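Local atomic coordinates of glutathione transferase lambda1 (Populus trichocarpa, PDB entry 4PQH), a protein that binds glutathione and probably catalyses its transfer onto electrophilic compounds, as a plant lambda-class enzyme of the glutathione transferase superfamily. Residues Y34-P37 with Y38-R41; K116-A119 with E120-F123; A196-P199 with K200-A203; N133-F137 with K138-D142. All blocks are in the same frame, centred on the assembly; numbering follows the deposited sequence.

Contact 1 of 4, residues Y34-P37 with Y38-R41; sequences YTCP and YAQR. With GSH (glutathione), chain C.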
loop_
_atom_site.group_PDB
_atom_site.type_symbol
_atom_site.label_atom_id
_atom_site.label_comp_id
_atom_site.label_asym_id
_atom_site.label_seq_id
_atom_site.Cartn_x
_atom_site.Cartn_y
_atom_site.Cartn_z
ATOM N N TYR A 34 -4.765 -2.649 10.699
ATOM C CA TYR A 34 -4.534 -3.914 9.996
ATOM C C TYR A 34 -5.325 -4.052 8.690
ATOM O O TYR A 34 -4.950 -4.840 7.817
ATOM C CB TYR A 34 -4.817 -5.112 10.909
ATOM C CG TYR A 34 -3.678 -5.491 11.837
ATOM C CD1 TYR A 34 -2.387 -5.688 11.355
ATOM C CD2 TYR A 34 -3.895 -5.653 13.198
ATOM C CE1 TYR A 34 -1.354 -6.040 12.205
ATOM C CE2 TYR A 34 -2.868 -6.000 14.055
ATOM C CZ TYR A 34 -1.599 -6.193 13.553
ATOM O OH TYR A 34 -0.582 -6.541 14.410
ATOM N N THR A 35 -6.410 -3.294 8.550
ATOM C CA THR A 35 -7.244 -3.396 7.356
ATOM C C THR A 35 -7.204 -2.173 6.439
ATOM O O THR A 35 -7.921 -2.129 5.442
ATOM C CB THR A 35 -8.708 -3.669 7.725
ATOM O OG1 THR A 35 -9.171 -2.636 8.603
ATOM C CG2 THR A 35 -8.841 -5.022 8.407
ATOM N N CYS A 36 -6.373 -1.186 6.763
ATOM C CA CYS A 36 -6.287 0.017 5.938
ATOM C C CYS A 36 -5.387 -0.202 4.724
ATOM O O CYS A 36 -4.208 -0.516 4.883
ATOM C CB CYS A 36 -5.758 1.198 6.766
ATOM S SG CYS A 36 -5.481 2.717 5.803
ATOM N N PRO A 37 -5.924 -0.012 3.504
ATOM C CA PRO A 37 -5.060 -0.244 2.332
ATOM C C PRO A 37 -3.914 0.766 2.187
ATOM O O PRO A 37 -2.851 0.410 1.675
ATOM C CB PRO A 37 -6.027 -0.124 1.146
ATOM C CG PRO A 37 -7.150 0.757 1.658
ATOM C CD PRO A 37 -7.281 0.434 3.128
ATOM N N TYR A 38 -4.116 2.005 2.617
ATOM C CA TYR A 38 -3.042 2.990 2.566
ATOM C C TYR A 38 -1.894 2.570 3.471
ATOM O O TYR A 38 -0.716 2.655 3.093
ATOM C CB TYR A 38 -3.572 4.365 2.979
ATOM C CG TYR A 38 -4.633 4.876 2.044
ATOM C CD1 TYR A 38 -4.294 5.439 0.821
ATOM C CD2 TYR A 38 -5.978 4.787 2.377
ATOM C CE1 TYR A 38 -5.269 5.900 -0.040
ATOM C CE2 TYR A 38 -6.948 5.243 1.526
ATOM C CZ TYR A 38 -6.596 5.800 0.325
ATOM O OH TYR A 38 -7.582 6.253 -0.514
ATOM N N ALA A 39 -2.238 2.092 4.662
ATOM C CA ALA A 39 -1.236 1.606 5.604
ATOM C C ALA A 39 -0.569 0.333 5.084
ATOM O O ALA A 39 0.636 0.123 5.274
ATOM C CB ALA A 39 -1.864 1.373 6.978
ATOM N N GLN A 40 -1.347 -0.513 4.415
ATOM C CA GLN A 40 -0.803 -1.742 3.855
ATOM C C GLN A 40 0.308 -1.452 2.854
ATOM O O GLN A 40 1.282 -2.195 2.796
ATOM C CB GLN A 40 -1.903 -2.572 3.199
ATOM C CG GLN A 40 -1.491 -4.011 2.921
ATOM C CD GLN A 40 -2.527 -4.766 2.113
ATOM O OE1 GLN A 40 -3.594 -4.225 1.794
ATOM N NE2 GLN A 40 -2.232 -6.020 1.787
ATOM N N ARG A 41 0.182 -0.380 2.071
ATOM C CA ARG A 41 1.264 0.026 1.162
ATOM C C ARG A 41 2.592 0.108 1.886
ATOM O O ARG A 41 3.619 -0.371 1.396
ATOM C CB ARG A 41 0.980 1.412 0.585
ATOM C CG ARG A 41 -0.118 1.475 -0.461
ATOM C CD ARG A 41 -0.294 2.919 -0.924
ATOM N NE ARG A 41 -1.115 3.043 -2.130
ATOM C CZ ARG A 41 -1.776 4.141 -2.484
ATOM N NH1 ARG A 41 -1.746 5.223 -1.714
ATOM N NH2 ARG A 41 -2.467 4.152 -3.614
HETATM N N1 GSH C . -3.912 10.177 1.854
HETATM C CA1 GSH C . -3.705 9.321 3.007
HETATM C C1 GSH C . -2.588 8.382 2.661
HETATM O O11 GSH C . -2.343 8.152 1.456
HETATM O O12 GSH C . -1.904 7.858 3.559
HETATM C CB1 GSH C . -4.985 8.549 3.338
HETATM C CG1 GSH C . -4.926 7.837 4.689
HETATM C CD1 GSH C . -6.308 7.357 5.075
HETATM O OE1 GSH C . -7.425 7.838 4.364
HETATM N N2 GSH C . -6.429 6.493 6.086
HETATM C CA2 GSH C . -7.761 6.229 6.618
HETATM C C2 GSH C . -7.905 6.743 8.016
HETATM O O2 GSH C . -6.787 6.815 8.860
HETATM C CB2 GSH C . -8.077 4.742 6.646
HETATM S SG2 GSH C . -8.427 4.019 5.022
HETATM N N3 GSH C . -9.116 7.112 8.424
HETATM C CA3 GSH C . -9.303 7.539 9.798
HETATM C C3 GSH C . -9.913 8.915 9.877
HETATM O O31 GSH C . -10.254 9.389 10.983
HETATM O O32 GSH C . -10.075 9.603 8.845
#

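Contact 2 of 4, residues K116-A119 with E120-F123; sequences KEFA and EDLF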
loop_
_atom_site.group_PDB
_atom_site.type_symbol
_atom_site.label_atom_id
_atom_site.label_comp_id
_atom_site.label_asym_id
_atom_site.label_seq_id
_atom_site.Cartn_x
_atom_site.Cartn_y
_atom_site.Cartn_z
ATOM N N LYS A 116 11.346 6.029 -14.204
ATOM C CA LYS A 116 10.970 6.972 -13.157
ATOM C C LYS A 116 9.828 7.874 -13.619
ATOM O O LYS A 116 8.872 8.097 -12.876
ATOM C CB LYS A 116 12.173 7.811 -12.714
ATOM C CG LYS A 116 13.295 7.001 -12.053
ATOM C CD LYS A 116 14.404 7.904 -11.517
ATOM C CE LYS A 116 13.894 8.802 -10.394
ATOM N NZ LYS A 116 14.903 9.817 -9.976
ATOM N N GLU A 117 9.920 8.371 -14.851
ATOM C CA GLU A 117 8.885 9.245 -15.409
ATOM C C GLU A 117 7.545 8.527 -15.522
ATOM O O GLU A 117 6.500 9.081 -15.185
ATOM C CB GLU A 117 9.302 9.774 -16.785
ATOM C CG GLU A 117 8.201 10.528 -17.522
ATOM C CD GLU A 117 8.589 10.901 -18.938
ATOM O OE1 GLU A 117 9.795 10.867 -19.258
ATOM O OE2 GLU A 117 7.686 11.222 -19.737
ATOM N N PHE A 118 7.580 7.293 -16.003
ATOM C CA PHE A 118 6.367 6.504 -16.143
ATOM C C PHE A 118 5.788 6.218 -14.767
ATOM O O PHE A 118 4.565 6.252 -14.579
ATOM C CB PHE A 118 6.667 5.200 -16.887
ATOM C CG PHE A 118 5.442 4.442 -17.310
ATOM C CD1 PHE A 118 4.551 4.993 -18.215
ATOM C CD2 PHE A 118 5.200 3.171 -16.825
ATOM C CE1 PHE A 118 3.428 4.292 -18.608
ATOM C CE2 PHE A 118 4.078 2.471 -17.213
ATOM C CZ PHE A 118 3.197 3.026 -18.109
ATOM N N ALA A 119 6.670 5.956 -13.805
ATOM C CA ALA A 119 6.256 5.705 -12.428
ATOM C C ALA A 119 5.477 6.886 -11.880
ATOM O O ALA A 119 4.466 6.708 -11.205
ATOM C CB ALA A 119 7.463 5.405 -11.544
ATOM N N GLU A 120 5.944 8.094 -12.165
ATOM C CA GLU A 120 5.249 9.270 -11.675
ATOM C C GLU A 120 3.868 9.402 -12.321
ATOM O O GLU A 120 2.912 9.781 -11.648
ATOM C CB GLU A 120 6.111 10.523 -11.849
ATOM C CG GLU A 120 7.397 10.479 -11.022
ATOM C CD GLU A 120 7.139 10.255 -9.534
ATOM O OE1 GLU A 120 6.125 10.761 -9.008
ATOM O OE2 GLU A 120 7.955 9.569 -8.885
ATOM N N ASP A 121 3.749 9.050 -13.600
ATOM C CA ASP A 121 2.436 8.988 -14.248
ATOM C C ASP A 121 1.500 8.024 -13.511
ATOM O O ASP A 121 0.316 8.315 -13.314
ATOM C CB ASP A 121 2.559 8.554 -15.715
ATOM C CG ASP A 121 3.214 9.604 -16.591
ATOM O OD1 ASP A 121 3.189 10.798 -16.224
ATOM O OD2 ASP A 121 3.743 9.230 -17.661
ATOM N N LEU A 122 2.034 6.880 -13.094
ATOM C CA LEU A 122 1.227 5.856 -12.435
ATOM C C LEU A 122 0.882 6.206 -10.992
ATOM O O LEU A 122 -0.226 5.930 -10.531
ATOM C CB LEU A 122 1.930 4.501 -12.508
ATOM C CG LEU A 122 2.021 3.943 -13.928
ATOM C CD1 LEU A 122 2.736 2.603 -13.905
ATOM C CD2 LEU A 122 0.636 3.824 -14.548
ATOM N N PHE A 123 1.816 6.812 -10.275
ATOM C CA PHE A 123 1.502 7.339 -8.947
ATOM C C PHE A 123 0.394 8.387 -9.023
ATOM O O PHE A 123 -0.515 8.402 -8.192
ATOM C CB PHE A 123 2.736 7.954 -8.290
ATOM C CG PHE A 123 3.745 6.948 -7.819
ATOM C CD1 PHE A 123 3.351 5.798 -7.155
ATOM C CD2 PHE A 123 5.098 7.172 -8.026
ATOM C CE1 PHE A 123 4.290 4.871 -6.721
ATOM C CE2 PHE A 123 6.042 6.249 -7.595
ATOM C CZ PHE A 123 5.635 5.099 -6.941
HETATM O O HOH W 1 6.025 8.391 -19.345
#

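Contact 3 of 4, residues A196-P199 with K200-A203; sequences AGRP and KLAA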
loop_
_atom_site.group_PDB
_atom_site.type_symbol
_atom_site.label_atom_id
_atom_site.label_comp_id
_atom_site.label_asym_id
_atom_site.label_seq_id
_atom_site.Cartn_x
_atom_site.Cartn_y
_atom_site.Cartn_z
ATOM N N ALA A 196 -10.782 -10.797 -17.019
ATOM C CA ALA A 196 -11.336 -11.172 -18.316
ATOM C C ALA A 196 -10.932 -10.178 -19.401
ATOM O O ALA A 196 -11.289 -9.002 -19.349
ATOM C CB ALA A 196 -12.842 -11.306 -18.232
ATOM N N GLY A 197 -10.149 -10.648 -20.367
ATOM C CA GLY A 197 -9.666 -9.798 -21.437
ATOM C C GLY A 197 -8.452 -8.960 -21.069
ATOM O O GLY A 197 -8.041 -8.093 -21.839
ATOM N N ARG A 198 -7.888 -9.204 -19.889
ATOM C CA ARG A 198 -6.772 -8.405 -19.391
ATOM C C ARG A 198 -5.626 -9.301 -18.928
ATOM O O ARG A 198 -5.384 -9.458 -17.732
ATOM C CB ARG A 198 -7.233 -7.473 -18.268
ATOM C CG ARG A 198 -8.304 -6.483 -18.705
ATOM C CD ARG A 198 -8.503 -5.347 -17.709
ATOM N NE ARG A 198 -9.623 -4.500 -18.130
ATOM C CZ ARG A 198 -10.899 -4.747 -17.833
ATOM N NH1 ARG A 198 -11.217 -5.797 -17.083
ATOM N NH2 ARG A 198 -11.853 -3.935 -18.278
ATOM N N PRO A 199 -4.915 -9.902 -19.889
ATOM C CA PRO A 199 -3.905 -10.910 -19.559
ATOM C C PRO A 199 -2.690 -10.368 -18.795
ATOM O O PRO A 199 -2.143 -11.084 -17.960
ATOM C CB PRO A 199 -3.502 -11.453 -20.931
ATOM C CG PRO A 199 -3.847 -10.368 -21.899
ATOM C CD PRO A 199 -5.070 -9.722 -21.345
ATOM N N LYS A 200 -2.273 -9.137 -19.066
ATOM C CA LYS A 200 -1.135 -8.564 -18.352
ATOM C C LYS A 200 -1.501 -8.340 -16.885
ATOM O O LYS A 200 -0.690 -8.563 -15.981
ATOM C CB LYS A 200 -0.692 -7.250 -19.000
ATOM C CG LYS A 200 -0.135 -7.384 -20.412
ATOM C CD LYS A 200 1.316 -7.787 -20.402
ATOM C CE LYS A 200 1.887 -7.827 -21.810
ATOM N NZ LYS A 200 3.239 -8.441 -21.804
ATOM N N LEU A 201 -2.725 -7.873 -16.654
ATOM C CA LEU A 201 -3.232 -7.699 -15.307
ATOM C C LEU A 201 -3.362 -9.033 -14.585
ATOM O O LEU A 201 -2.985 -9.151 -13.419
ATOM C CB LEU A 201 -4.592 -7.009 -15.362
ATOM C CG LEU A 201 -5.334 -6.943 -14.031
ATOM C CD1 LEU A 201 -4.575 -6.092 -13.029
ATOM C CD2 LEU A 201 -6.714 -6.396 -14.261
ATOM N N ALA A 202 -3.905 -10.036 -15.271
ATOM C CA ALA A 202 -4.022 -11.362 -14.670
ATOM C C ALA A 202 -2.640 -11.874 -14.248
ATOM O O ALA A 202 -2.470 -12.408 -13.145
ATOM C CB ALA A 202 -4.700 -12.334 -15.634
ATOM N N ALA A 203 -1.644 -11.682 -15.115
ATOM C CA ALA A 203 -0.277 -12.090 -14.809
ATOM C C ALA A 203 0.309 -11.296 -13.631
ATOM O O ALA A 203 0.992 -11.854 -12.771
ATOM C CB ALA A 203 0.611 -11.939 -16.045
#

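Contact 4 of 4, residues N133-F137 with K138-D142; sequences NNSTF and KGEAD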
loop_
_atom_site.group_PDB
_atom_site.type_symbol
_atom_site.label_atom_id
_atom_site.label_comp_id
_atom_site.label_asym_id
_atom_site.label_seq_id
_atom_site.Cartn_x
_atom_site.Cartn_y
_atom_site.Cartn_z
ATOM N N ASN A 133 -13.162 3.046 -9.294
ATOM C CA ASN A 133 -13.694 1.849 -8.663
ATOM C C ASN A 133 -14.801 2.164 -7.672
ATOM O O ASN A 133 -15.850 1.523 -7.680
ATOM C CB ASN A 133 -12.565 1.047 -8.026
ATOM C CG ASN A 133 -11.846 0.195 -9.034
ATOM O OD1 ASN A 133 -12.257 -0.926 -9.303
ATOM N ND2 ASN A 133 -10.795 0.737 -9.634
ATOM N N ASN A 134 -14.574 3.164 -6.835
ATOM C CA ASN A 134 -15.593 3.588 -5.889
ATOM C C ASN A 134 -16.874 4.077 -6.560
ATOM O O ASN A 134 -17.969 3.786 -6.081
ATOM C CB ASN A 134 -15.017 4.606 -4.913
ATOM C CG ASN A 134 -14.100 3.959 -3.903
ATOM O OD1 ASN A 134 -14.420 2.905 -3.350
ATOM N ND2 ASN A 134 -12.947 4.565 -3.674
ATOM N N SER A 135 -16.726 4.794 -7.673
ATOM C CA SER A 135 -17.869 5.223 -8.475
ATOM C C SER A 135 -18.691 4.016 -8.903
ATOM O O SER A 135 -19.917 4.052 -8.900
ATOM C CB SER A 135 -17.396 5.988 -9.712
ATOM O OG SER A 135 -18.486 6.376 -10.532
ATOM N N THR A 136 -18.004 2.937 -9.265
ATOM C CA THR A 136 -18.670 1.722 -9.716
ATOM C C THR A 136 -19.416 1.045 -8.573
ATOM O O THR A 136 -20.586 0.687 -8.719
ATOM C CB THR A 136 -17.657 0.753 -10.336
ATOM O OG1 THR A 136 -17.063 1.379 -11.474
ATOM C CG2 THR A 136 -18.335 -0.537 -10.768
ATOM N N PHE A 137 -18.754 0.895 -7.432
ATOM C CA PHE A 137 -19.381 0.276 -6.265
ATOM C C PHE A 137 -20.617 1.050 -5.822
ATOM O O PHE A 137 -21.596 0.459 -5.374
ATOM C CB PHE A 137 -18.400 0.178 -5.099
ATOM C CG PHE A 137 -17.234 -0.710 -5.373
ATOM C CD1 PHE A 137 -17.424 -1.972 -5.901
ATOM C CD2 PHE A 137 -15.948 -0.277 -5.118
ATOM C CE1 PHE A 137 -16.342 -2.797 -6.163
ATOM C CE2 PHE A 137 -14.866 -1.094 -5.378
ATOM C CZ PHE A 137 -15.074 -2.352 -5.902
ATOM N N LYS A 138 -20.560 2.372 -5.946
ATOM C CA LYS A 138 -21.663 3.230 -5.506
ATOM C C LYS A 138 -22.770 3.346 -6.548
ATOM O O LYS A 138 -23.811 3.947 -6.284
ATOM C CB LYS A 138 -21.133 4.619 -5.137
ATOM C CG LYS A 138 -20.288 4.628 -3.873
ATOM C CD LYS A 138 -19.843 6.027 -3.486
ATOM C CE LYS A 138 -18.888 6.637 -4.498
ATOM N NZ LYS A 138 -18.497 8.025 -4.106
ATOM N N GLY A 139 -22.558 2.768 -7.723
ATOM C CA GLY A 139 -23.557 2.791 -8.778
ATOM C C GLY A 139 -23.678 4.116 -9.513
ATOM O O GLY A 139 -24.636 4.342 -10.251
ATOM N N GLU A 140 -22.714 5.003 -9.309
ATOM C CA GLU A 140 -22.741 6.318 -9.942
ATOM C C GLU A 140 -22.408 6.255 -11.426
ATOM O O GLU A 140 -23.094 6.845 -12.256
ATOM C CB GLU A 140 -21.751 7.253 -9.267
ATOM C CG GLU A 140 -21.989 7.450 -7.799
ATOM C CD GLU A 140 -20.878 8.255 -7.161
ATOM O OE1 GLU A 140 -19.931 8.645 -7.885
ATOM O OE2 GLU A 140 -20.961 8.514 -5.944
ATOM N N ALA A 141 -21.323 5.564 -11.744
ATOM C CA ALA A 141 -20.903 5.361 -13.125
ATOM C C ALA A 141 -20.048 4.113 -13.171
ATOM O O ALA A 141 -19.274 3.858 -12.251
ATOM C CB ALA A 141 -20.108 6.559 -13.632
ATOM N N ASP A 142 -20.193 3.333 -14.235
ATOM C CA ASP A 142 -19.415 2.110 -14.377
ATOM C C ASP A 142 -18.042 2.425 -14.955
ATOM O O ASP A 142 -17.809 2.265 -16.152
ATOM C CB ASP A 142 -20.151 1.095 -15.256
ATOM C CG ASP A 142 -21.367 0.505 -14.571
ATOM O OD1 ASP A 142 -21.190 -0.246 -13.586
ATOM O OD2 ASP A 142 -22.498 0.785 -15.020
HETATM O O HOH W 2 -18.952 9.094 -10.739
HETATM O O HOH W 3 -22.097 0.568 -11.087
#

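Contact 1 of 4, residues Y34-P37 with Y38-R41
Cys36 turns back on Ala39 as the N-cap of helix 37-48, the first helix of the thioredoxin-like domain, whose N-terminal end faces glutathione. With SG anti to its backbone N (chi1 175°), the sulfur reaches the helix start and accepts the N-H of Ala39, with 3.5 Å between SG and N and an angle of 162° at the hydrogen. The carbonyl O of Cys36 takes the next bond, from Gln40 N at 2.9 Å. Pro37 begins the helix and packs on Pro177 and Arg181 of helix 170-190, and its O accepts from Arg41 N. The ring of Tyr38 presents its edge to Cys36, SG lying 5.3 Å from the ring centroid in a sulfur-aromatic contact. Over the middle of one ring face sits CB1 of glutathione, 3.9 Å above the plane, and Phe178 of helix 170-190 meets Tyr38 edge-to-face. Arg41 runs extended: NE bonds Ala174 O of helix 170-190, across the domain interface, and NH1 bonds Ser92 OG of the glutathione site. Cys36 can carry glutathione covalently; here its SG stands 3.3 Å from glutathione SG2, too far for a disulfide.

Contact 2 of 4, residues K116-A119 with E120-F123
Phe118 and Leu122, one turn apart, pack against each other. A chi1 of -169° carries the Phe118 ring off the helix on the side of its own carbonyl carbon, beside Leu122, whose CG lies over one face, 4.1 Å above the plane and displaced toward the rim. The closest touch is Phe118 CE2 to Leu122 CD1, 3.6 Å. Phe158 also meets the Phe118 ring, and Leu122 packs on Tyr150 and Ala154 of helix 144-154. Both segments belong to helix 113-137, a long helix of the all-helical domain of the GST fold, with regular i to i+4 bonds; the shortest runs from Phe123 N to Ala119 O at 2.8 Å. The Phe123 ring lies against that same carbonyl, CD2 3.3 Å from Ala119 O, its CE2 touches Ala119 CB at 4.3 Å, and beyond them the ring reaches Leu93 and Val171. Glu120 folds at chi2 (-56°), which lays its CG against Lys116 O and brings CD to the edge of the Phe123 ring; its carboxylate has a long, weak ion pair with Lys97. On the polar side a water donates to Asp121 OD2 at 3.0 Å and, weakly, to Glu117 OE2, a link left doubtful by the second conformer of Glu117. Asp121 itself leans back over the preceding turn, with CB 3.3 Å from Phe118 O.

Contact 3 of 4, residues A196-P199 with K200-A203
Arg198 O receives the N-H of Ala202 at 2.9 Å between O and N and 162° at the hydrogen. This bond opens helix 199-208, with Arg198 in the N-cap position and Pro199 as the first helical residue; the loop and the helix both belong to the helical C-terminal domain of the GST fold. The second turn-closing bond, from Ala203 N to Pro199 O, is equally short at 2.9 Å. The methyl groups of the two alanines rest near the same carbonyls, Ala202 CB 3.6 Å from Arg198 O and Ala203 CB 3.5 Å from Pro199 O. Pro199 suits the first turn, where its lack of an N-H costs no helical bond.

The side chains of Arg198 and Leu201 run alongside one another in the same direction. A chi1 of 172° swings Leu201 CG to the side of its carbonyl carbon, and its CD2 comes to 4.0 Å from Arg198 CD, while both side chains also touch Phe148 of helix 144-154. The extended arginine carries its guanidinium past this apolar patch: NE forms a salt bridge with Asp149 OD1, NH2 bonds Tyr192 OH and NH1 bonds Ile194 O. From the same helix as Asp149 comes Glu152, whose OE2 accepts from Lys200 N and OE1 from Leu201 N. Two acids of one helix thus serve both parts of this junction, Asp149 the arginine and Glu152 the first-turn amides, where a carboxylate probably also gains from the positive end of the helix dipole.

Contact 4 of 4, residues N133-F137 with K138-D142
Glu140 and Gly139 close a Schellman motif on Ser135 and Thr136 at the C-terminal end of helix 113-137. Among the backbone bonds, Lys138 N to Asn134 O keeps the helical i to i+4 spacing. Glu140 N then reaches back to Ser135 O at 3.0 Å, and Gly139 N to Thr136 O, also 3.0 Å, with the donor well above the carbonyl plane. Gly139 has the positive phi (76°) that turns the chain out of the helix. A weaker CH...O contact follows, Thr136 CA to Ala141 O at 3.4 Å.

Charged groups meet on the outer side. The Lys138 chain passes over Asn134 O, with CG 3.3 Å from that oxygen, and its bend at chi3 (-66°) brings NZ to Glu140 OE2 in a salt bridge of 3.1 Å, whose hydrogen bond is weak.

Hydroxyls form the third group. A chi1 of 178° turns Ser135 OG to face Ala141, its CB included, but its bond to Ala141 O is unsettled because the proton has a second acceptor in reach; the two conformers of Ser135 add a further doubt. Thr136 OG1 serves the next helix by accepting from Ala144 N, and it also bonds Ala132 O, thus joining helix 113-137 to the start of helix 144-154.

Two waters bridge the segments. In one conformer of Ser135, and so tentatively, a water joins OG to Glu140 OE1; another donates to Thr136 O and to Asp142 OD1, 2.8 Å from each.

How the contacts relate
Along the chain the order is contact 1, contact 2, contact 4, contact 3, each closing before the next opens. Contact 1 lies in the thioredoxin-like domain, at the glutathione site, its centre about 6 Å from the centre of the chain; the other three belong to the helical domain. Contacts 2 and 4 share helix 113-137, their centres about 25 Å apart, one near its start and one at its C-terminal end. Contact 3 starts helix 199-208 and lies about 21 Å, centre to centre, from each of them. No two contacts touch. Helix 170-190 packs against contact 1 and against contacts 2 and 4, thus linking the glutathione site with both, while helix 144-154 joins contacts 2, 3 and 4 within the helical domain.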